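Local coordinates for putative transcriptional regulator protein (Vibrio parahaemolyticus, PDB 3ER6) that probably regulates transcription by sequence-specific DNA binding, this chain being its DJ-1/PfpI-like domain rather than its AraC-type DNA-binding part, at residues I30-A35 with F43-V48; A67-F72 with D94-D99; G108-A113 with E181-K186. The protein carries 1 engineered substitution. All coordinates share one frame; numbering follows the deposited sequence.

Overall arrangement
Contacts 1 and 3 set helices on the central sheet of a DJ-1/PfpI-like domain; contact 2 joins a loop to the start of helix 95-106. Contact 1 lays helix 22-37 over strand 43-48, outermost within the chain, and contact 3 ties the end of helix 173-184 to strand 110-114. Their centres are about 12 Å apart, and F184 joins them, its CZ lying 4.0 Å from both F43 CD1 and A35 CB. Contact 2 sits beyond the other end of strand 43-48, about 19 Å from contact 1 between centres; the two meet where H46 CG packs 3.4 Å from F72 CZ. Contacts 2 and 3 stay about 8 Å apart at their nearest atoms, although helix 95-106 leads into strand 110-114.

Contact 1. Residues I30-A35 with F43-V48; sequences ILETAA and FMTHVV
F43 reaches from strand 43-48 to the helical residues L31, E32 and A35. Its CB lies 3.9 Å from A35 CB, and CG comes slightly closer to the same methyl. That methyl sits over one face of the ring, 4.2 Å from the centroid and 28° off the ring normal, a CH-pi contact. Farther round, CD2 and CE2 meet E32 CG, which lies at the ring edge near its plane. CE2 also approaches the L31 backbone, and CZ ends against L31 CB at 3.9 Å. The ring gets there because CG stands anti to the backbone N (chi1 -166°), which carries it across to the helix. Helix 22-37 is the connection of a beta-alpha-beta crossover between the parallel strands 9-14 and 43-48, so its segment runs nearly antiparallel to the strand segment, with the axes 9.6 Å apart. Next along the strand on the helix side comes T45. Its methyl CG2 packs 3.9 Å from E32 CG, while its hydroxyl OG1 donates a 2.7 Å hydrogen bond to E32 OE2. The bond arrives on the anti side of the carboxylate, 23° out of its plane. The extended E32 side chain thus has an aliphatic stem beside the F43 rim and a carboxylate end on T45. E32 OE1 makes a salt bridge with R58 of the second subunit, so the two oxygens link strand 43-48 and the dimer interface through one side chain. T45 also packs on V11 of strand 9-14, and A35 on F184 of helix 173-184.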
loop_
_atom_site.group_PDB
_atom_site.type_symbol
_atom_site.label_atom_id
_atom_site.label_comp_id
_atom_site.label_asym_id
_atom_site.label_seq_id
_atom_site.Cartn_x
_atom_site.Cartn_y
_atom_site.Cartn_z
ATOM N N ILE A 30 5.514 1.920 -6.538
ATOM C CA ILE A 30 5.644 3.242 -7.176
ATOM C C ILE A 30 7.060 3.381 -7.741
ATOM O O ILE A 30 7.242 3.771 -8.873
ATOM C CB ILE A 30 5.346 4.436 -6.168
ATOM C CG1 ILE A 30 3.868 4.412 -5.732
ATOM C CG2 ILE A 30 5.726 5.885 -6.796
ATOM C CD1 ILE A 30 3.559 5.249 -4.499
ATOM N N LEU A 31 8.077 3.148 -6.916
ATOM C CA LEU A 31 9.446 3.233 -7.431
ATOM C C LEU A 31 9.720 2.389 -8.690
ATOM O O LEU A 31 10.362 2.902 -9.654
ATOM C CB LEU A 31 10.462 2.942 -6.324
ATOM C CG LEU A 31 10.412 3.996 -5.175
ATOM C CD1 LEU A 31 11.417 3.557 -4.107
ATOM C CD2 LEU A 31 10.613 5.511 -5.605
ATOM N N GLU A 32 9.324 1.100 -8.698
ATOM C CA GLU A 32 9.565 0.266 -9.905
ATOM C C GLU A 32 8.765 0.738 -11.141
ATOM O O GLU A 32 9.295 0.721 -12.294
ATOM C CB GLU A 32 9.294 -1.219 -9.658
ATOM C CG GLU A 32 10.293 -1.769 -8.631
ATOM C CD GLU A 32 10.335 -3.280 -8.627
ATOM O OE1 GLU A 32 9.511 -3.911 -9.335
ATOM O OE2 GLU A 32 11.200 -3.836 -7.893
ATOM N N THR A 33 7.516 1.131 -10.920
ATOM C CA THR A 33 6.713 1.716 -11.996
ATOM C C THR A 33 7.413 2.911 -12.656
ATOM O O THR A 33 7.448 3.023 -13.865
ATOM C CB THR A 33 5.246 2.043 -11.512
ATOM O OG1 THR A 33 4.659 0.817 -11.009
ATOM C CG2 THR A 33 4.377 2.631 -12.674
ATOM N N ALA A 34 7.957 3.808 -11.842
ATOM C CA ALA A 34 8.692 4.985 -12.350
ATOM C C ALA A 34 9.974 4.560 -13.092
ATOM O O ALA A 34 10.312 5.131 -14.141
ATOM C CB ALA A 34 9.049 5.862 -11.188
ATOM N N ALA A 35 10.673 3.569 -12.567
ATOM C CA ALA A 35 11.849 3.040 -13.272
ATOM C C ALA A 35 11.443 2.513 -14.679
ATOM O O ALA A 35 12.182 2.692 -15.689
ATOM C CB ALA A 35 12.520 1.937 -12.432
ATOM N N PHE A 43 17.532 -1.288 -12.037
ATOM C CA PHE A 43 16.889 -0.902 -10.786
ATOM C C PHE A 43 16.586 -2.196 -10.041
ATOM O O PHE A 43 15.930 -3.090 -10.607
ATOM C CB PHE A 43 15.599 -0.128 -11.093
ATOM C CG PHE A 43 15.018 0.603 -9.891
ATOM C CD1 PHE A 43 15.618 1.764 -9.405
ATOM C CD2 PHE A 43 13.882 0.139 -9.272
ATOM C CE1 PHE A 43 15.085 2.469 -8.300
ATOM C CE2 PHE A 43 13.331 0.825 -8.176
ATOM C CZ PHE A 43 13.958 1.980 -7.675
ATOM N N MET A 44 17.117 -2.337 -8.825
ATOM C CA MET A 44 16.897 -3.548 -8.045
ATOM C C MET A 44 16.374 -3.232 -6.662
ATOM O O MET A 44 16.926 -2.374 -5.949
ATOM C CB MET A 44 18.111 -4.494 -7.975
ATOM C CG MET A 44 19.496 -3.918 -8.246
ATOM S SD MET A 44 20.778 -5.226 -8.589
ATOM C CE MET A 44 19.655 -6.457 -9.278
ATOM N N THR A 45 15.289 -3.891 -6.287
ATOM C CA THR A 45 14.714 -3.678 -4.946
ATOM C C THR A 45 14.674 -4.970 -4.121
ATOM O O THR A 45 14.616 -6.085 -4.685
ATOM C CB THR A 45 13.288 -3.061 -5.019
ATOM O OG1 THR A 45 12.378 -4.053 -5.476
ATOM C CG2 THR A 45 13.247 -1.854 -6.012
ATOM N N HIS A 46 14.740 -4.839 -2.796
ATOM C CA HIS A 46 14.737 -6.019 -1.918
ATOM C C HIS A 46 13.958 -5.723 -0.668
ATOM O O HIS A 46 14.280 -4.764 0.022
ATOM C CB HIS A 46 16.183 -6.436 -1.503
ATOM C CG HIS A 46 17.149 -6.499 -2.650
ATOM N ND1 HIS A 46 17.439 -7.673 -3.302
ATOM C CD2 HIS A 46 17.873 -5.529 -3.271
ATOM C CE1 HIS A 46 18.302 -7.437 -4.274
ATOM N NE2 HIS A 46 18.591 -6.144 -4.273
ATOM N N VAL A 47 12.936 -6.525 -0.381
ATOM C CA VAL A 47 12.335 -6.499 0.951
ATOM C C VAL A 47 13.146 -7.352 1.926
ATOM O O VAL A 47 13.480 -8.508 1.628
ATOM C CB VAL A 47 10.852 -6.967 0.902
ATOM C CG1 VAL A 47 10.290 -7.161 2.285
ATOM C CG2 VAL A 47 9.996 -5.926 0.066
ATOM N N VAL A 48 13.442 -6.794 3.082
ATOM C CA VAL A 48 14.100 -7.510 4.193
ATOM C C VAL A 48 13.330 -7.336 5.495
ATOM O O VAL A 48 12.592 -6.353 5.662
ATOM C CB VAL A 48 15.583 -7.056 4.428
ATOM C CG1 VAL A 48 16.420 -7.423 3.191
ATOM C CG2 VAL A 48 15.648 -5.547 4.772
#

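Contact 2. Residues A67-F72 with D94-D99; sequences AQWQSF and DPALFD
L97 presses one methyl onto the indole of W69. L97 CD1 stands 3.4 Å from the centroid of the W69 five-membered ring and 12° off its normal, a CH-pi contact. L97 CG lies anti to the backbone N (chi1 -158°), which brings that methyl over the indole face. The six-membered ring extends toward the first turn of the helix: W69 CH2 lies 3.7 Å from A96 O and 4.0 Å from A96 CB. D94 OD2 comes only to 4.2 Å from W69 CZ2, at the ring edge, with the carboxylate turned almost perpendicular to the indole. On the face opposite L97, Q70 CD covers the ring 3.4 Å above its plane, so the indole is layered between a leucine methyl and a glutamine amide group.

Residues 67-72 belong to the loop between strands 61-64 and 77-80, here packed on the N-terminal turn of helix 95-106. D94 is the N-cap of that helix: its OD1 accepts from A96 N at 3.1 Å, met from above the carboxylate plane, and its backbone O accepts from both L97 N and F98 N. W69 begins a short 3-10 turn, closed by F72 N bonding to W69 O. Outside the segments, N52 accepts from W69 N through OD1 and donates to Q70 OE1 through ND2. V48 and W100 pack against the indole.

The junction is therefore dispersive. No polar bond joins the two segments; W69 NE1 is satisfied by P50 O and D94 OD1 by A96 N, and the carboxylate would at most slightly attract the C-H rim of the indole.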
loop_
_atom_site.group_PDB
_atom_site.type_symbol
_atom_site.label_atom_id
_atom_site.label_comp_id
_atom_site.label_asym_id
_atom_site.label_seq_id
_atom_site.Cartn_x
_atom_site.Cartn_y
_atom_site.Cartn_z
ATOM N N ALA A 67 16.223 -12.173 0.545
ATOM C CA ALA A 67 17.527 -11.630 0.889
ATOM C C ALA A 67 17.512 -11.355 2.379
ATOM O O ALA A 67 16.434 -11.124 2.954
ATOM C CB ALA A 67 17.776 -10.361 0.077
ATOM N N GLN A 68 18.700 -11.391 2.998
ATOM C CA GLN A 68 18.911 -10.997 4.414
ATOM C C GLN A 68 19.466 -9.565 4.478
ATOM O O GLN A 68 20.268 -9.177 3.620
ATOM C CB GLN A 68 19.890 -11.987 5.086
ATOM C CG GLN A 68 19.316 -13.411 5.158
ATOM C CD GLN A 68 20.119 -14.338 6.073
ATOM O OE1 GLN A 68 21.336 -14.270 6.054
ATOM N NE2 GLN A 68 19.436 -15.208 6.864
ATOM N N TRP A 69 19.034 -8.783 5.466
ATOM C CA TRP A 69 19.517 -7.395 5.572
ATOM C C TRP A 69 21.044 -7.328 5.706
ATOM O O TRP A 69 21.671 -6.387 5.186
ATOM C CB TRP A 69 18.814 -6.628 6.692
ATOM C CG TRP A 69 18.996 -7.118 8.136
ATOM C CD1 TRP A 69 18.148 -7.931 8.851
ATOM C CD2 TRP A 69 20.082 -6.806 9.025
ATOM N NE1 TRP A 69 18.640 -8.138 10.102
ATOM C CE2 TRP A 69 19.815 -7.457 10.251
ATOM C CE3 TRP A 69 21.240 -6.027 8.902
ATOM C CZ2 TRP A 69 20.666 -7.338 11.368
ATOM C CZ3 TRP A 69 22.102 -5.921 10.000
ATOM C CH2 TRP A 69 21.830 -6.599 11.196
ATOM N N GLN A 70 21.628 -8.341 6.351
ATOM C CA GLN A 70 23.086 -8.416 6.558
ATOM C C GLN A 70 23.851 -8.564 5.236
ATOM O O GLN A 70 25.018 -8.233 5.170
ATOM C CB GLN A 70 23.498 -9.573 7.528
ATOM C CG GLN A 70 23.074 -9.469 8.960
ATOM C CD GLN A 70 21.722 -10.098 9.223
ATOM O OE1 GLN A 70 20.917 -10.255 8.277
ATOM N NE2 GLN A 70 21.418 -10.409 10.510
ATOM N N SER A 71 23.208 -9.004 4.153
ATOM C CA SER A 71 23.922 -9.076 2.863
ATOM C C SER A 71 24.145 -7.726 2.184
ATOM O O SER A 71 24.787 -7.671 1.139
ATOM C CB SER A 71 23.173 -9.988 1.879
ATOM O OG SER A 71 23.007 -11.276 2.432
ATOM N N PHE A 72 23.607 -6.646 2.737
ATOM C CA PHE A 72 23.704 -5.345 2.096
ATOM C C PHE A 72 24.673 -4.437 2.842
ATOM O O PHE A 72 24.380 -3.988 3.925
ATOM C CB PHE A 72 22.296 -4.702 1.930
ATOM C CG PHE A 72 21.362 -5.548 1.091
ATOM C CD1 PHE A 72 21.499 -5.604 -0.279
ATOM C CD2 PHE A 72 20.371 -6.314 1.680
ATOM C CE1 PHE A 72 20.699 -6.427 -1.065
ATOM C CE2 PHE A 72 19.540 -7.111 0.919
ATOM C CZ PHE A 72 19.685 -7.198 -0.451
ATOM N N ASP A 94 16.301 -5.182 17.162
ATOM C CA ASP A 94 17.681 -5.642 17.277
ATOM C C ASP A 94 18.661 -4.454 17.219
ATOM O O ASP A 94 18.678 -3.705 16.268
ATOM C CB ASP A 94 17.914 -6.606 16.095
ATOM C CG ASP A 94 19.220 -7.343 16.154
ATOM O OD1 ASP A 94 20.089 -7.045 17.003
ATOM O OD2 ASP A 94 19.376 -8.205 15.252
ATOM N N PRO A 95 19.512 -4.297 18.237
ATOM C CA PRO A 95 20.531 -3.220 18.182
ATOM C C PRO A 95 21.448 -3.272 16.966
ATOM O O PRO A 95 21.921 -2.227 16.491
ATOM C CB PRO A 95 21.375 -3.461 19.428
ATOM C CG PRO A 95 20.828 -4.678 20.101
ATOM C CD PRO A 95 19.483 -4.994 19.537
ATOM N N ALA A 96 21.779 -4.472 16.503
ATOM C CA ALA A 96 22.598 -4.615 15.302
ATOM C C ALA A 96 21.914 -3.990 14.079
ATOM O O ALA A 96 22.581 -3.519 13.147
ATOM C CB ALA A 96 22.937 -6.052 15.047
ATOM N N LEU A 97 20.584 -3.986 14.099
ATOM C CA LEU A 97 19.818 -3.377 13.004
ATOM C C LEU A 97 19.919 -1.846 13.115
ATOM O O LEU A 97 20.081 -1.175 12.099
ATOM C CB LEU A 97 18.377 -3.840 13.052
ATOM C CG LEU A 97 17.487 -3.800 11.810
ATOM C CD1 LEU A 97 18.096 -4.493 10.525
ATOM C CD2 LEU A 97 16.203 -4.496 12.174
ATOM N N PHE A 98 19.823 -1.293 14.336
ATOM C CA PHE A 98 20.140 0.133 14.510
ATOM C C PHE A 98 21.552 0.454 14.040
ATOM O O PHE A 98 21.771 1.502 13.457
ATOM C CB PHE A 98 19.969 0.590 15.969
ATOM C CG PHE A 98 18.573 0.932 16.319
ATOM C CD1 PHE A 98 18.006 2.107 15.830
ATOM C CD2 PHE A 98 17.813 0.092 17.100
ATOM C CE1 PHE A 98 16.682 2.454 16.159
ATOM C CE2 PHE A 98 16.501 0.410 17.423
ATOM C CZ PHE A 98 15.924 1.609 16.943
ATOM N N ASP A 99 22.527 -0.428 14.311
ATOM C CA ASP A 99 23.884 -0.144 13.884
ATOM C C ASP A 99 23.926 -0.104 12.370
ATOM O O ASP A 99 24.562 0.735 11.792
ATOM C CB ASP A 99 24.897 -1.203 14.389
ATOM C CG ASP A 99 25.074 -1.179 15.918
ATOM O OD1 ASP A 99 24.743 -0.148 16.539
ATOM O OD2 ASP A 99 25.520 -2.210 16.501
#

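Contact 3. Residues G108-A113 with E181-K186; sequences GSKIVA and EEYFGK
K110 NZ forms a salt bridge with E182 OE1 at 3.0 Å, approaching from above the carboxylate plane by 35°. The lysine climbs straight from the strand through CB, CG and CD and then bends at its last torsion (chi4 -52°), while the glutamate, extended beyond CG, comes from the opposite direction off the helix. Both ends are held further and fastened to the neighbouring strand 163-166 and the turn before it: Y164 OH bonds to K110 NZ and to E182 OE2, and N162 OD1 gives the ammonium another partner.

Nearer the strand, the lysine stem slides past Y183 in the reverse sense. K110 CE lies 3.2 Å from Y183 OH and K110 CD 3.4 Å from the same oxygen, so two successive methylenes run past the phenol oxygen. They also touch the ring itself, with K110 CD 3.9 Å from Y183 CE2. K110 also packs on I179 of the same helix and V112 on V175 and M176, whereas I111 and A113 send their side chains to helix 117-124 on the opposite side of the sheet. Such a central, largely parallel sheet with helices on both faces is the three-layered alpha/beta fold of the DJ-1/PfpI family, and the K110-E182 salt bridge links the end of helix 173-184 to the start of strand 110-114 at the protein surface.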
loop_
_atom_site.group_PDB
_atom_site.type_symbol
_atom_site.label_atom_id
_atom_site.label_comp_id
_atom_site.label_asym_id
_atom_site.label_seq_id
_atom_site.Cartn_x
_atom_site.Cartn_y
_atom_site.Cartn_z
ATOM N N GLY A 108 26.138 7.604 3.418
ATOM C CA GLY A 108 25.502 8.391 2.365
ATOM C C GLY A 108 24.262 7.807 1.690
ATOM O O GLY A 108 23.744 8.393 0.730
ATOM N N SER A 109 23.772 6.669 2.181
ATOM C CA SER A 109 22.489 6.117 1.685
ATOM C C SER A 109 21.387 7.147 1.875
ATOM O O SER A 109 21.376 7.850 2.889
ATOM C CB SER A 109 22.118 4.832 2.499
ATOM O OG SER A 109 23.006 3.774 2.130
ATOM N N LYS A 110 20.444 7.274 0.938
ATOM C CA LYS A 110 19.220 8.000 1.290
ATOM C C LYS A 110 18.403 7.149 2.259
ATOM O O LYS A 110 18.301 5.930 2.050
ATOM C CB LYS A 110 18.373 8.367 0.066
ATOM C CG LYS A 110 19.059 9.343 -0.881
ATOM C CD LYS A 110 18.165 9.551 -2.128
ATOM C CE LYS A 110 18.839 10.459 -3.126
ATOM N NZ LYS A 110 19.261 11.687 -2.426
ATOM N N ILE A 111 17.868 7.759 3.336
ATOM C CA ILE A 111 17.082 7.041 4.344
ATOM C C ILE A 111 15.649 7.566 4.281
ATOM O O ILE A 111 15.354 8.754 4.561
ATOM C CB ILE A 111 17.624 7.214 5.792
ATOM C CG1 ILE A 111 19.154 7.034 5.893
ATOM C CG2 ILE A 111 16.871 6.325 6.825
ATOM C CD1 ILE A 111 19.677 5.579 5.477
ATOM N N VAL A 112 14.717 6.686 3.937
ATOM C CA VAL A 112 13.326 7.112 3.744
ATOM C C VAL A 112 12.525 6.398 4.819
ATOM O O VAL A 112 12.511 5.159 4.858
ATOM C CB VAL A 112 12.769 6.664 2.344
ATOM C CG1 VAL A 112 11.308 7.148 2.211
ATOM C CG2 VAL A 112 13.651 7.184 1.151
ATOM N N ALA A 113 11.887 7.147 5.709
ATOM C CA ALA A 113 11.194 6.563 6.842
ATOM C C ALA A 113 9.733 6.934 6.686
ATOM O O ALA A 113 9.421 8.121 6.491
ATOM C CB ALA A 113 11.736 7.126 8.193
ATOM N N GLU A 181 12.249 12.130 -8.967
ATOM C CA GLU A 181 12.799 13.228 -9.754
ATOM C C GLU A 181 14.340 13.265 -9.645
ATOM O O GLU A 181 15.034 13.440 -10.629
ATOM C CB GLU A 181 12.172 14.563 -9.337
ATOM C CG GLU A 181 12.724 15.672 -10.141
ATOM C CD GLU A 181 12.011 16.978 -9.892
ATOM O OE1 GLU A 181 10.915 16.972 -9.287
ATOM O OE2 GLU A 181 12.571 18.000 -10.317
ATOM N N GLU A 182 14.852 13.049 -8.451
ATOM C CA GLU A 182 16.313 12.982 -8.230
ATOM C C GLU A 182 17.028 11.999 -9.119
ATOM O O GLU A 182 18.073 12.345 -9.673
ATOM C CB GLU A 182 16.619 12.650 -6.773
ATOM C CG GLU A 182 16.248 13.795 -5.899
ATOM C CD GLU A 182 16.824 13.681 -4.498
ATOM O OE1 GLU A 182 18.085 13.552 -4.388
ATOM O OE2 GLU A 182 16.001 13.752 -3.534
ATOM N N TYR A 183 16.500 10.779 -9.261
ATOM C CA TYR A 183 17.219 9.770 -10.049
ATOM C C TYR A 183 16.893 9.750 -11.513
ATOM O O TYR A 183 17.767 9.410 -12.323
ATOM C CB TYR A 183 16.969 8.381 -9.471
ATOM C CG TYR A 183 17.679 8.191 -8.152
ATOM C CD1 TYR A 183 19.057 7.928 -8.119
ATOM C CD2 TYR A 183 16.995 8.279 -6.960
ATOM C CE1 TYR A 183 19.719 7.752 -6.919
ATOM C CE2 TYR A 183 17.657 8.105 -5.720
ATOM C CZ TYR A 183 19.028 7.850 -5.716
ATOM O OH TYR A 183 19.707 7.658 -4.516
ATOM N N PHE A 184 15.627 10.066 -11.840
ATOM C CA PHE A 184 15.106 9.867 -13.180
ATOM C C PHE A 184 14.687 11.168 -13.892
ATOM O O PHE A 184 14.467 11.168 -15.105
ATOM C CB PHE A 184 13.924 8.872 -13.173
ATOM C CG PHE A 184 14.264 7.534 -12.613
ATOM C CD1 PHE A 184 15.279 6.766 -13.188
ATOM C CD2 PHE A 184 13.578 7.022 -11.524
ATOM C CE1 PHE A 184 15.611 5.521 -12.680
ATOM C CE2 PHE A 184 13.904 5.761 -11.016
ATOM C CZ PHE A 184 14.914 5.012 -11.587
ATOM N N GLY A 185 14.546 12.264 -13.159
ATOM C CA GLY A 185 14.225 13.526 -13.782
ATOM C C GLY A 185 12.755 13.915 -13.768
ATOM O O GLY A 185 11.875 13.149 -13.312
ATOM N N LYS A 186 12.476 15.085 -14.319
ATOM C CA LYS A 186 11.159 15.692 -14.185
ATOM C C LYS A 186 10.026 14.956 -14.884
ATOM O O LYS A 186 8.922 14.784 -14.327
ATOM C CB LYS A 186 11.160 17.157 -14.666
ATOM C CG LYS A 186 11.436 18.144 -13.553
ATOM C CD LYS A 186 11.231 19.622 -14.002
ATOM C CE LYS A 186 12.453 20.141 -14.822
ATOM N NZ LYS A 186 13.622 20.463 -13.921
#